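Local coordinates for protein glycosyl hydrolase family 10 (Prevotella bryantii, PDB 4MGQ) that probably hydrolyses internal beta-1,4-xylosidic linkages of xylan as a whole enzyme, of which this chain is a calcium-binding carbohydrate-binding module, at residues L51-T57 / I113-Q119. Numbering follows the deposited sequence.
Sequences LKLRVKT and IWMDDVQ. With CA (calcium ion), chain B.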
# COMPACT_ATOMS: atom_id res chain seq x y z
N LEU A 51 -2.64 2.05 -9.26
CA LEU A 51 -2.65 1.68 -7.85
C LEU A 51 -4.00 2.03 -7.25
O LEU A 51 -4.42 3.18 -7.31
CB LEU A 51 -1.52 2.41 -7.09
CG LEU A 51 -1.43 2.15 -5.59
CD1 LEU A 51 -1.03 0.71 -5.28
CD2 LEU A 51 -0.44 3.11 -4.93
N LYS A 52 -4.69 1.04 -6.68
CA LYS A 52 -5.92 1.30 -5.94
C LYS A 52 -5.76 0.88 -4.50
O LYS A 52 -5.12 -0.14 -4.23
CB LYS A 52 -7.11 0.55 -6.55
CG LYS A 52 -7.45 0.94 -7.96
CD LYS A 52 -8.72 0.19 -8.38
CE LYS A 52 -9.09 0.47 -9.81
NZ LYS A 52 -10.31 -0.32 -10.19
N LEU A 53 -6.37 1.62 -3.59
CA LEU A 53 -6.40 1.22 -2.19
C LEU A 53 -7.35 2.12 -1.42
O LEU A 53 -7.88 3.08 -1.98
CB LEU A 53 -4.98 1.28 -1.59
CG LEU A 53 -4.31 2.65 -1.48
CD1 LEU A 53 -3.84 2.88 -0.04
CD2 LEU A 53 -3.16 2.82 -2.46
N ARG A 54 -7.61 1.80 -0.16
CA ARG A 54 -8.18 2.80 0.73
C ARG A 54 -7.14 3.10 1.81
O ARG A 54 -6.36 2.23 2.19
CB ARG A 54 -9.52 2.37 1.35
CG ARG A 54 -9.51 1.09 2.16
CD ARG A 54 -10.90 0.82 2.77
NE ARG A 54 -10.84 -0.36 3.63
CZ ARG A 54 -11.31 -0.42 4.87
NH1 ARG A 54 -11.92 0.63 5.41
NH2 ARG A 54 -11.17 -1.53 5.57
N VAL A 55 -7.14 4.34 2.28
CA VAL A 55 -6.11 4.78 3.21
C VAL A 55 -6.72 5.70 4.26
O VAL A 55 -7.71 6.39 3.99
CB VAL A 55 -4.96 5.49 2.47
CG1 VAL A 55 -5.46 6.78 1.81
CG2 VAL A 55 -3.79 5.76 3.42
N LYS A 56 -6.13 5.70 5.45
CA LYS A 56 -6.52 6.57 6.55
C LYS A 56 -5.24 6.94 7.29
O LYS A 56 -4.36 6.10 7.47
CB LYS A 56 -7.53 5.85 7.46
CG LYS A 56 -7.90 6.55 8.77
CD LYS A 56 -8.68 5.59 9.67
CE LYS A 56 -8.84 6.14 11.09
NZ LYS A 56 -9.80 7.30 11.11
N THR A 57 -5.09 8.21 7.67
CA THR A 57 -3.93 8.62 8.45
C THR A 57 -4.39 9.47 9.63
O THR A 57 -5.52 9.95 9.62
CB THR A 57 -2.91 9.42 7.62
OG1 THR A 57 -3.59 10.38 6.81
CG2 THR A 57 -2.07 8.49 6.72
N ILE A 113 -0.71 5.28 10.12
CA ILE A 113 -1.29 5.08 8.79
C ILE A 113 -1.92 3.69 8.75
O ILE A 113 -1.38 2.74 9.30
CB ILE A 113 -0.23 5.25 7.66
CG1 ILE A 113 -0.87 5.05 6.28
CG2 ILE A 113 0.96 4.33 7.88
CD1 ILE A 113 -0.01 5.51 5.11
N TRP A 114 -3.10 3.62 8.14
CA TRP A 114 -3.80 2.37 7.86
C TRP A 114 -4.06 2.27 6.36
O TRP A 114 -4.39 3.26 5.71
CB TRP A 114 -5.14 2.29 8.60
CG TRP A 114 -5.11 2.39 10.10
CD1 TRP A 114 -5.16 1.36 11.00
CD2 TRP A 114 -5.07 3.60 10.89
NE1 TRP A 114 -5.16 1.85 12.29
CE2 TRP A 114 -5.09 3.21 12.24
CE3 TRP A 114 -5.01 4.96 10.57
CZ2 TRP A 114 -5.05 4.14 13.29
CZ3 TRP A 114 -4.98 5.88 11.61
CH2 TRP A 114 -5.00 5.47 12.95
N MET A 115 -3.92 1.07 5.80
CA MET A 115 -4.20 0.86 4.38
C MET A 115 -4.92 -0.47 4.20
O MET A 115 -4.72 -1.40 4.97
CB MET A 115 -2.92 0.88 3.53
CG MET A 115 -2.36 2.28 3.34
SD MET A 115 -0.95 2.32 2.21
CE MET A 115 0.29 1.61 3.27
N ASP A 116 -5.75 -0.55 3.16
CA ASP A 116 -6.48 -1.79 2.88
C ASP A 116 -6.87 -1.84 1.41
O ASP A 116 -6.82 -0.82 0.69
CB ASP A 116 -7.73 -1.88 3.77
CG ASP A 116 -8.28 -3.30 3.88
OD1 ASP A 116 -7.57 -4.28 3.54
OD2 ASP A 116 -9.43 -3.44 4.36
N ASP A 117 -7.24 -3.03 0.95
CA ASP A 117 -7.76 -3.23 -0.39
C ASP A 117 -6.79 -2.71 -1.45
O ASP A 117 -7.17 -2.04 -2.42
CB ASP A 117 -9.13 -2.57 -0.50
CG ASP A 117 -10.10 -3.11 0.54
OD1 ASP A 117 -10.21 -4.35 0.62
OD2 ASP A 117 -10.72 -2.32 1.28
N VAL A 118 -5.52 -3.04 -1.26
CA VAL A 118 -4.47 -2.59 -2.16
C VAL A 118 -4.42 -3.46 -3.41
O VAL A 118 -4.26 -4.68 -3.32
CB VAL A 118 -3.10 -2.61 -1.48
CG1 VAL A 118 -2.04 -1.99 -2.39
CG2 VAL A 118 -3.16 -1.89 -0.13
N GLN A 119 -4.57 -2.81 -4.56
CA GLN A 119 -4.47 -3.48 -5.86
C GLN A 119 -3.49 -2.71 -6.74
O GLN A 119 -3.34 -1.49 -6.59
CB GLN A 119 -5.82 -3.54 -6.56
CG GLN A 119 -6.92 -4.19 -5.75
CD GLN A 119 -8.25 -4.21 -6.50
OE1 GLN A 119 -9.00 -5.18 -6.42
NE2 GLN A 119 -8.55 -3.14 -7.21
CA CA B . -9.05 -5.93 4.64
O HOH W 1 -9.96 -3.15 -9.53
O HOH W 2 -9.94 -6.39 2.44
O HOH W 3 -11.44 -5.54 4.96
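Arg54 and Asp116 form the middle of three antiparallel hydrogen-bonded pairs that join 51-57 to 113-119, between Lys56 with Trp114 and, past a beta bulge at Asp117, Lys52 with Gln119. The bulge shifts the register by one residue; Asp117 there adopts a left-handed backbone conformation (phi 56°, psi 44°), and its O receives a CA-H...O contact from Leu53 CA.

Charged groups gather beside the bulge. Arg54 NH2 donates to the anti lone pair of Asp116 OD2 at 2.9 Å, nearly in the guanidinium plane, while its NE makes a weaker, bent bond of 3.1 Å to Asp117 OD2. The same Asp116 carboxylate chelates calcium through OD1 and OD2, each 2.5 Å from the ion; His17, Thr133, Glu135 and two waters complete the site. One of these waters also donates to Asp117 OD1.

On the same face, Lys56, its CG anti to the backbone N (chi1 172°), runs alongside Trp114 and lays CE over the six-membered ring in a CH-pi contact, 4.2 Å from the centroid; a bend at chi4 turns NZ to Thr84 O and Asp158.

On the face of Val55 and Met115, the Thr57 methyl CG2 packs against Ile113 CG1; Leu53 CD1 meets Met115 SD at 3.7 Å.

Thus Asp116 OD2 is shared between metal and guanidinium, making Arg54 a second-shell residue that probably steadies the carboxylate and may offset part of the acidic charge around calcium in this beta-sandwich.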